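Local structure of beta-lactamase (Serratia marcescens, 5GWA) at residues Ala25-Ile29 with Val168-Lys172; Leu171-Tyr175 with Asp232-Ile236; Leu238-Phe244 with Val271-Val276. The protein probably hydrolyses beta-lactam antibiotics to substituted beta-amino acids, as a class A extended-spectrum beta-lactamase, and is captured here with the inhibitor avibactam. All coordinates share one frame; numbering follows the deposited sequence.

Contact 1: Ala25-Ile29 with Val168-Lys172; sequences AVLGI and VQLLK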
loop_
_atom_site.group_PDB
_atom_site.type_symbol
_atom_site.label_atom_id
_atom_site.label_comp_id
_atom_site.label_asym_id
_atom_site.label_seq_id
_atom_site.Cartn_x
_atom_site.Cartn_y
_atom_site.Cartn_z
ATOM N N ALA A 25 -4.453 16.628 -21.942
ATOM C CA ALA A 25 -4.599 16.394 -23.375
ATOM C C ALA A 25 -5.874 15.628 -23.628
ATOM O O ALA A 25 -6.273 14.766 -22.829
ATOM C CB ALA A 25 -3.434 15.647 -23.965
ATOM N N VAL A 26 -6.475 15.929 -24.776
ATOM C CA VAL A 26 -7.688 15.276 -25.245
ATOM C C VAL A 26 -7.504 15.024 -26.733
ATOM O O VAL A 26 -7.008 15.894 -27.458
ATOM C CB VAL A 26 -8.943 16.157 -25.052
ATOM C CG1 VAL A 26 -10.204 15.358 -25.401
ATOM C CG2 VAL A 26 -9.052 16.689 -23.647
ATOM N N LEU A 27 -7.901 13.840 -27.179
ATOM C CA LEU A 27 -7.915 13.503 -28.601
ATOM C C LEU A 27 -9.191 12.734 -28.906
ATOM O O LEU A 27 -9.453 11.670 -28.321
ATOM C CB LEU A 27 -6.697 12.650 -28.913
ATOM C CG LEU A 27 -6.053 12.550 -30.274
ATOM C CD1 LEU A 27 -5.890 13.962 -30.875
ATOM C CD2 LEU A 27 -4.689 11.880 -30.114
ATOM N N GLY A 28 -9.952 13.193 -29.898
ATOM C CA GLY A 28 -11.075 12.383 -30.355
ATOM C C GLY A 28 -10.595 11.082 -30.973
ATOM O O GLY A 28 -9.575 11.038 -31.630
ATOM N N ILE A 29 -11.379 10.006 -30.818
ATOM C CA ILE A 29 -10.999 8.738 -31.384
ATOM C C ILE A 29 -11.405 8.650 -32.843
ATOM O O ILE A 29 -10.615 8.279 -33.711
ATOM C CB ILE A 29 -11.588 7.547 -30.606
ATOM C CG1 ILE A 29 -11.055 7.505 -29.164
ATOM C CG2 ILE A 29 -11.213 6.251 -31.274
ATOM C CD1 ILE A 29 -9.548 7.477 -29.082
ATOM N N VAL A 168 -2.421 10.516 -24.845
ATOM C CA VAL A 168 -3.640 10.341 -25.617
ATOM C C VAL A 168 -3.351 9.821 -27.047
ATOM O O VAL A 168 -4.167 9.070 -27.578
ATOM C CB VAL A 168 -4.553 11.565 -25.650
ATOM C CG1 VAL A 168 -5.101 11.896 -24.278
ATOM C CG2 VAL A 168 -3.862 12.764 -26.300
ATOM N N GLN A 169 -2.204 10.152 -27.626
ATOM C CA GLN A 169 -1.767 9.513 -28.883
ATOM C C GLN A 169 -1.701 8.009 -28.721
ATOM O O GLN A 169 -2.211 7.251 -29.568
ATOM C CB GLN A 169 -0.432 10.075 -29.333
ATOM C CG GLN A 169 -0.524 11.523 -29.794
ATOM C CD GLN A 169 0.808 12.243 -29.748
ATOM O OE1 GLN A 169 1.870 11.616 -29.787
ATOM N NE2 GLN A 169 0.759 13.570 -29.714
ATOM N N LEU A 170 -1.076 7.580 -27.629
ATOM C CA LEU A 170 -0.993 6.156 -27.349
ATOM C C LEU A 170 -2.348 5.540 -27.102
ATOM O O LEU A 170 -2.610 4.379 -27.514
ATOM C CB LEU A 170 -0.030 5.915 -26.188
ATOM C CG LEU A 170 0.228 4.466 -25.773
ATOM C CD1 LEU A 170 1.017 3.780 -26.889
ATOM C CD2 LEU A 170 1.021 4.358 -24.468
ATOM N N LEU A 171 -3.186 6.195 -26.291
ATOM C CA LEU A 171 -4.526 5.677 -26.017
ATOM C C LEU A 171 -5.360 5.510 -27.282
ATOM O O LEU A 171 -6.141 4.565 -27.388
ATOM C CB LEU A 171 -5.270 6.581 -25.035
ATOM C CG LEU A 171 -4.773 6.518 -23.599
ATOM C CD1 LEU A 171 -5.237 7.734 -22.844
ATOM C CD2 LEU A 171 -5.208 5.259 -22.865
ATOM N N LYS A 172 -5.187 6.418 -28.241
ATOM C CA LYS A 172 -5.917 6.343 -29.504
ATOM C C LYS A 172 -5.438 5.202 -30.413
ATOM O O LYS A 172 -6.282 4.432 -30.901
ATOM C CB LYS A 172 -5.835 7.689 -30.224
ATOM C CG LYS A 172 -6.516 7.716 -31.579
ATOM C CD LYS A 172 -6.574 9.129 -32.108
ATOM C CE LYS A 172 -7.284 9.211 -33.445
ATOM N NZ LYS A 172 -7.725 10.600 -33.747
#
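Lys172 reaches from helix 164-175 across Leu27 to the end of strand 21-28, on the face where the central antiparallel sheet of the class A beta-lactamase fold is covered by helices. Strand and helix segments run roughly the same way, their axes 28° apart and 8.4 Å from each other at closest approach. The lysine chain is extended throughout, with CG anti to the backbone N (chi1 178°), which carries the ammonium group beyond the helix to the strand's last carbonyl. On the way its CD lies 3.9 Å from Leu27 CD2, the two side chains roughly perpendicular, while Ile29 CD1 rests against the lysine CA, CB and CG. Val168, one helical turn earlier, meets the strand with both of its methyls: CG2 sits between Ala25 CB, at 3.7 Å, and Leu27 CB, and CG1 touches the carbonyl oxygen of Ala25. Within the sheet, backbone hydrogen bonds of Ala25 with Ala247 and of Leu27 with Ala245 join it to the neighbouring strand 243-253. Lys172 NZ donates to Gly28 O over 2.8 Å, and the C=O...N angle of 163° brings the ammonium almost head-on to the carbonyl.

Contact 2: Leu171-Tyr175 with Asp232-Ile236; sequences LKKFY and DIGII
One face of the Tyr175 ring receives the CG2 methyl of Ile235 in a CH-pi contact, the carbon 4.0 Å from the ring centroid and 28° off the normal. The methyl is displaced toward the CD1 side, where Ile235 CG2 and Tyr175 CD1 come within 3.6 Å. Phe174 meets the same isoleucine differently: Ile235 CD1 comes to the ring's edge near its plane, 4.1 Å from Phe174 CD2. Phe174 reaches only the CD1 end of Ile235, whereas Tyr175, whose CG anti to the backbone N (chi1 -158°) lays the ring against the isoleucine, also covers CG1 and CG2. Ile235 CD1 packs 3.8 Å from Leu171 CD2 as well, the two side chains running antiparallel alongside one another. Leu171 has a second task, since its CD1 methyl covers the backbone of Gly234, 3.7 Å from Gly234 O, and brushes Ile233 CB at longer range. Leu171 and Gly234 are the nearest pair of backbones, 7.0 Å from CA to CA. No hydrogen bond crosses this buried, apolar interface, which joins helix 164-175 to the central sheet of the beta-lactamase fold. Phe174 continues into an edge-to-face pair with Phe51 of helix 49-63 and packs on Leu188 and Met192 of helix 182-193; Tyr175 meets the His243 ring. Strand 227-237 is paired with strands 212-218 and 243-253, and on its other side Ile236 touches Cys268 and Trp272 of helix 257-276.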
loop_
_atom_site.group_PDB
_atom_site.type_symbol
_atom_site.label_atom_id
_atom_site.label_comp_id
_atom_site.label_asym_id
_atom_site.label_seq_id
_atom_site.Cartn_x
_atom_site.Cartn_y
_atom_site.Cartn_z
ATOM N N LEU A 171 -3.186 6.195 -26.291
ATOM C CA LEU A 171 -4.526 5.677 -26.017
ATOM C C LEU A 171 -5.360 5.510 -27.282
ATOM O O LEU A 171 -6.141 4.565 -27.388
ATOM C CB LEU A 171 -5.270 6.581 -25.035
ATOM C CG LEU A 171 -4.773 6.518 -23.599
ATOM C CD1 LEU A 171 -5.237 7.734 -22.844
ATOM C CD2 LEU A 171 -5.208 5.259 -22.865
ATOM N N LYS A 172 -5.187 6.418 -28.241
ATOM C CA LYS A 172 -5.917 6.343 -29.504
ATOM C C LYS A 172 -5.438 5.202 -30.413
ATOM O O LYS A 172 -6.282 4.432 -30.901
ATOM C CB LYS A 172 -5.835 7.689 -30.224
ATOM C CG LYS A 172 -6.516 7.716 -31.579
ATOM C CD LYS A 172 -6.574 9.129 -32.108
ATOM C CE LYS A 172 -7.284 9.211 -33.445
ATOM N NZ LYS A 172 -7.725 10.600 -33.747
ATOM N N LYS A 173 -4.127 4.997 -30.491
ATOM C CA LYS A 173 -3.536 3.841 -31.199
ATOM C C LYS A 173 -4.105 2.572 -30.599
ATOM O O LYS A 173 -4.562 1.650 -31.285
ATOM C CB LYS A 173 -2.023 3.841 -31.063
ATOM C CG LYS A 173 -1.331 4.939 -31.852
ATOM C CD LYS A 173 0.172 4.721 -31.890
ATOM C CE LYS A 173 0.876 5.839 -32.629
ATOM N NZ LYS A 173 0.917 5.499 -34.083
ATOM N N PHE A 174 -4.161 2.542 -29.270
ATOM C CA PHE A 174 -4.698 1.359 -28.602
ATOM C C PHE A 174 -6.188 1.153 -28.918
ATOM O O PHE A 174 -6.595 0.016 -29.218
ATOM C CB PHE A 174 -4.509 1.494 -27.081
ATOM C CG PHE A 174 -5.384 0.588 -26.273
ATOM C CD1 PHE A 174 -5.175 -0.769 -26.276
ATOM C CD2 PHE A 174 -6.358 1.112 -25.432
ATOM C CE1 PHE A 174 -5.979 -1.601 -25.537
ATOM C CE2 PHE A 174 -7.168 0.273 -24.682
ATOM C CZ PHE A 174 -6.934 -1.086 -24.698
ATOM N N TYR A 175 -7.009 2.201 -28.778
ATOM C CA TYR A 175 -8.461 2.046 -28.867
ATOM C C TYR A 175 -8.874 1.604 -30.248
ATOM O O TYR A 175 -9.865 0.877 -30.402
ATOM C CB TYR A 175 -9.229 3.331 -28.474
ATOM C CG TYR A 175 -10.620 3.021 -28.062
ATOM C CD1 TYR A 175 -10.901 2.625 -26.771
ATOM C CD2 TYR A 175 -11.650 2.937 -28.997
ATOM C CE1 TYR A 175 -12.171 2.240 -26.379
ATOM C CE2 TYR A 175 -12.924 2.532 -28.614
ATOM C CZ TYR A 175 -13.180 2.174 -27.307
ATOM O OH TYR A 175 -14.419 1.711 -26.877
ATOM N N ASP A 232 -5.113 10.686 -13.959
ATOM C CA ASP A 232 -6.080 9.712 -14.510
ATOM C C ASP A 232 -6.058 9.842 -16.031
ATOM O O ASP A 232 -6.018 10.960 -16.575
ATOM C CB ASP A 232 -7.447 9.965 -13.919
ATOM C CG ASP A 232 -8.389 8.774 -14.060
ATOM O OD1 ASP A 232 -7.900 7.661 -14.412
ATOM O OD2 ASP A 232 -9.588 8.957 -13.732
ATOM N N ILE A 233 -5.973 8.694 -16.712
ATOM C CA ILE A 233 -5.886 8.637 -18.176
ATOM C C ILE A 233 -6.878 7.615 -18.687
ATOM O O ILE A 233 -7.110 6.615 -18.005
ATOM C CB ILE A 233 -4.454 8.308 -18.678
ATOM C CG1 ILE A 233 -4.068 6.853 -18.434
ATOM C CG2 ILE A 233 -3.458 9.240 -18.024
ATOM C CD1 ILE A 233 -2.786 6.463 -19.146
ATOM N N GLY A 234 -7.489 7.847 -19.845
ATOM C CA GLY A 234 -8.439 6.836 -20.347
ATOM C C GLY A 234 -9.152 7.222 -21.597
ATOM O O GLY A 234 -8.857 8.244 -22.219
ATOM N N ILE A 235 -10.114 6.380 -21.943
ATOM C CA ILE A 235 -10.974 6.594 -23.109
ATOM C C ILE A 235 -12.402 6.590 -22.619
ATOM O O ILE A 235 -12.808 5.669 -21.897
ATOM C CB ILE A 235 -10.802 5.509 -24.182
ATOM C CG1 ILE A 235 -9.334 5.299 -24.544
ATOM C CG2 ILE A 235 -11.639 5.861 -25.435
ATOM C CD1 ILE A 235 -8.729 4.111 -23.834
ATOM N N ILE A 236 -13.179 7.598 -23.021
ATOM C CA ILE A 236 -14.530 7.756 -22.534
ATOM C C ILE A 236 -15.516 7.631 -23.694
ATOM O O ILE A 236 -15.281 8.173 -24.782
ATOM C CB ILE A 236 -14.663 9.106 -21.830
ATOM C CG1 ILE A 236 -13.678 9.121 -20.649
ATOM C CG2 ILE A 236 -16.067 9.363 -21.343
ATOM C CD1 ILE A 236 -13.646 10.390 -19.843
#

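Contact 3: Leu238-Phe244 with Val271-Val276; sequences LPNGKHF and VWDYLV. With NA (sodium ion), chain R; SO4 (sulfate ion), chain C.
Phe244, near the start of strand 243-253, packs against Leu275 near the end of helix 257-276. From CB, 4.0 Å from Leu275 CD1, the phenylalanine turns its ring into the position between its own backbone N and carbonyl carbon (chi1 63°), and CG and CD1 pass beneath that leucine methyl. Leu275 CD1 thereby lies over one face, 3.8 Å from the Phe244 ring centroid and 24° off the normal, in a CH-pi contact centred toward CD1. CD2 lies near methyls of both Leu275 and Val271. Farther out, Trp272 CE3 lies at the edge of the Phe244 ring, near its plane, 4.1 Å from CE1, and CE2 meets Val271 CG1 at 3.9 Å. The helix belongs to the terminal helical layer that packs on the sheet of the class A beta-lactamase fold, and Val271 also touches Ile11 of helix 4-15. Before the strand, Leu238 to Gly241 form a type I turn. Leu238 sends CD2 among Trp272 CE3, Leu275 CB and Val276 CG1, while Pro239 brings CD to within 3.6 Å of Trp272 CH2. Asn240 closes an Asx turn, its OD1 accepting from Lys242 N at 3.3 Å with the donor well above the carbonyl plane. His243 points away from the helix: its NE2 donates in the ring plane to O3 of a sulfate, probably from the crystallisation liquor, over 2.6 Å at 169°, and Thr237 OG1 binds the same ion. The His243 carbonyl oxygen coordinates a sodium ion, together with Glu30.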
loop_
_atom_site.group_PDB
_atom_site.type_symbol
_atom_site.label_atom_id
_atom_site.label_comp_id
_atom_site.label_asym_id
_atom_site.label_seq_id
_atom_site.Cartn_x
_atom_site.Cartn_y
_atom_site.Cartn_z
ATOM N N LEU A 238 -19.047 8.526 -25.282
ATOM C CA LEU A 238 -20.079 9.550 -25.286
ATOM C C LEU A 238 -21.470 8.917 -25.432
ATOM O O LEU A 238 -21.586 7.749 -25.792
ATOM C CB LEU A 238 -19.796 10.540 -26.421
ATOM C CG LEU A 238 -18.551 11.436 -26.197
ATOM C CD1 LEU A 238 -18.013 11.879 -27.530
ATOM C CD2 LEU A 238 -18.902 12.600 -25.303
ATOM N N PRO A 239 -22.516 9.716 -25.220
ATOM C CA PRO A 239 -23.860 9.165 -25.296
ATOM C C PRO A 239 -24.234 8.664 -26.669
ATOM O O PRO A 239 -25.202 7.893 -26.777
ATOM C CB PRO A 239 -24.739 10.340 -24.867
ATOM C CG PRO A 239 -23.832 11.217 -24.054
ATOM C CD PRO A 239 -22.533 11.121 -24.785
ATOM N N ASN A 240 -23.508 9.084 -27.708
ATOM C CA ASN A 240 -23.718 8.606 -29.063
ATOM C C ASN A 240 -22.713 7.587 -29.563
ATOM O O ASN A 240 -22.606 7.343 -30.769
ATOM C CB ASN A 240 -23.776 9.786 -30.034
ATOM C CG ASN A 240 -22.421 10.404 -30.274
ATOM O OD1 ASN A 240 -21.467 10.116 -29.554
ATOM N ND2 ASN A 240 -22.302 11.164 -31.352
ATOM N N GLY A 241 -21.988 6.970 -28.632
ATOM C CA GLY A 241 -21.137 5.847 -28.975
ATOM C C GLY A 241 -19.739 6.234 -29.416
ATOM O O GLY A 241 -18.878 5.372 -29.551
ATOM N N LYS A 242 -19.526 7.513 -29.710
ATOM C CA LYS A 242 -18.214 7.965 -30.100
ATOM C C LYS A 242 -17.361 8.001 -28.832
ATOM O O LYS A 242 -17.908 7.980 -27.712
ATOM C CB LYS A 242 -18.298 9.370 -30.736
ATOM C CG LYS A 242 -18.954 9.412 -32.118
ATOM C CD LYS A 242 -18.039 8.844 -33.188
ATOM C CE LYS A 242 -18.805 8.310 -34.393
ATOM N NZ LYS A 242 -19.220 9.389 -35.328
ATOM N N HIS A 243 -16.061 8.251 -29.015
ATOM C CA HIS A 243 -15.092 8.165 -27.905
ATOM C C HIS A 243 -14.093 9.307 -27.910
ATOM O O HIS A 243 -13.740 9.814 -28.959
ATOM C CB HIS A 243 -14.297 6.879 -28.005
ATOM C CG HIS A 243 -15.148 5.649 -28.057
ATOM N ND1 HIS A 243 -15.614 5.135 -29.247
ATOM C CD2 HIS A 243 -15.589 4.814 -27.088
ATOM C CE1 HIS A 243 -16.366 4.066 -29.006
ATOM N NE2 HIS A 243 -16.368 3.853 -27.704
ATOM N N PHE A 244 -13.604 9.663 -26.728
ATOM C CA PHE A 244 -12.438 10.539 -26.646
ATOM C C PHE A 244 -11.425 9.984 -25.654
ATOM O O PHE A 244 -11.799 9.432 -24.612
ATOM C CB PHE A 244 -12.824 11.995 -26.347
ATOM C CG PHE A 244 -13.492 12.230 -25.013
ATOM C CD1 PHE A 244 -14.858 12.084 -24.864
ATOM C CD2 PHE A 244 -12.778 12.728 -23.928
ATOM C CE1 PHE A 244 -15.467 12.288 -23.650
ATOM C CE2 PHE A 244 -13.406 12.995 -22.709
ATOM C CZ PHE A 244 -14.761 12.811 -22.580
ATOM N N VAL A 271 -14.872 19.002 -20.626
ATOM C CA VAL A 271 -14.648 18.431 -21.944
ATOM C C VAL A 271 -15.875 17.641 -22.396
ATOM O O VAL A 271 -16.312 17.750 -23.534
ATOM C CB VAL A 271 -13.382 17.538 -21.954
ATOM C CG1 VAL A 271 -13.229 16.803 -23.261
ATOM C CG2 VAL A 271 -12.148 18.371 -21.668
ATOM N N TRP A 272 -16.409 16.836 -21.485
ATOM C CA TRP A 272 -17.628 16.070 -21.725
ATOM C C TRP A 272 -18.770 17.001 -22.148
ATOM O O TRP A 272 -19.404 16.768 -23.175
ATOM C CB TRP A 272 -17.997 15.285 -20.462
ATOM C CG TRP A 272 -19.334 14.631 -20.504
ATOM C CD1 TRP A 272 -20.538 15.194 -20.139
ATOM C CD2 TRP A 272 -19.630 13.295 -20.904
ATOM N NE1 TRP A 272 -21.542 14.285 -20.282
ATOM C CE2 TRP A 272 -21.032 13.144 -20.848
ATOM C CE3 TRP A 272 -18.869 12.244 -21.414
ATOM C CZ2 TRP A 272 -21.650 11.913 -21.063
ATOM C CZ3 TRP A 272 -19.502 11.034 -21.683
ATOM C CH2 TRP A 272 -20.886 10.898 -21.555
ATOM N N ASP A 273 -18.996 18.062 -21.376
ATOM C CA ASP A 273 -20.098 18.984 -21.660
ATOM C C ASP A 273 -19.941 19.591 -23.054
ATOM O O ASP A 273 -20.906 19.685 -23.775
ATOM C CB ASP A 273 -20.185 20.099 -20.601
ATOM C CG ASP A 273 -20.787 19.628 -19.295
ATOM O OD1 ASP A 273 -21.412 18.537 -19.252
ATOM O OD2 ASP A 273 -20.689 20.385 -18.308
ATOM N N TYR A 274 -18.719 19.946 -23.452
ATOM C CA TYR A 274 -18.450 20.478 -24.790
ATOM C C TYR A 274 -18.736 19.458 -25.891
ATOM O O TYR A 274 -19.420 19.750 -26.903
ATOM C CB TYR A 274 -16.994 20.949 -24.887
ATOM C CG TYR A 274 -16.642 21.465 -26.262
ATOM C CD1 TYR A 274 -17.001 22.746 -26.647
ATOM C CD2 TYR A 274 -16.078 20.625 -27.215
ATOM C CE1 TYR A 274 -16.747 23.198 -27.935
ATOM C CE2 TYR A 274 -15.815 21.068 -28.495
ATOM C CZ TYR A 274 -16.164 22.353 -28.852
ATOM O OH TYR A 274 -15.881 22.802 -30.122
ATOM N N LEU A 275 -18.243 18.241 -25.710
ATOM C CA LEU A 275 -18.397 17.242 -26.746
ATOM C C LEU A 275 -19.848 16.729 -26.874
ATOM O O LEU A 275 -20.219 16.287 -27.937
ATOM C CB LEU A 275 -17.422 16.060 -26.548
ATOM C CG LEU A 275 -15.950 16.435 -26.628
ATOM C CD1 LEU A 275 -15.096 15.246 -26.201
ATOM C CD2 LEU A 275 -15.558 16.875 -28.024
ATOM N N VAL A 276 -20.624 16.684 -25.797
ATOM C CA VAL A 276 -22.012 16.217 -25.930
ATOM C C VAL A 276 -22.878 17.268 -26.620
ATOM O O VAL A 276 -23.716 16.932 -27.457
ATOM C CB VAL A 276 -22.651 15.759 -24.601
ATOM C CG1 VAL A 276 -21.873 14.600 -23.991
ATOM C CG2 VAL A 276 -22.812 16.905 -23.627
HETATM NA NA NA R . -14.563 11.024 -31.573
HETATM S S SO4 C . -18.186 1.035 -25.429
HETATM O O1 SO4 C . -18.127 -0.121 -26.337
HETATM O O2 SO4 C . -17.270 0.603 -24.379
HETATM O O3 SO4 C . -17.702 2.148 -26.271
HETATM O O4 SO4 C . -19.602 1.168 -25.048
#

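Overall arrangement
Contacts 1 and 2 lie close together, their centres about 6 Å apart, and share Leu171 and Lys172 of helix 164-175, which packs on strands 21-28 and 227-237. Contact 3 draws on the same sheet, through strand 243-253, which runs between those two; its centre is about 13 Å from that of contact 1 and 14 Å from that of contact 2. Ile29 N lies 3.0 Å from His243 O, and Ile236 N lies 2.8 Å from Phe244 O, both probable hydrogen bonds. Val26 CG1 packs 4.0 Å from Val271 CG1, joining contacts 1 and 3. The three contain no avibactam-pocket residue, though Ile233 of contact 2 pairs through its backbone with Lys215, which lines that pocket.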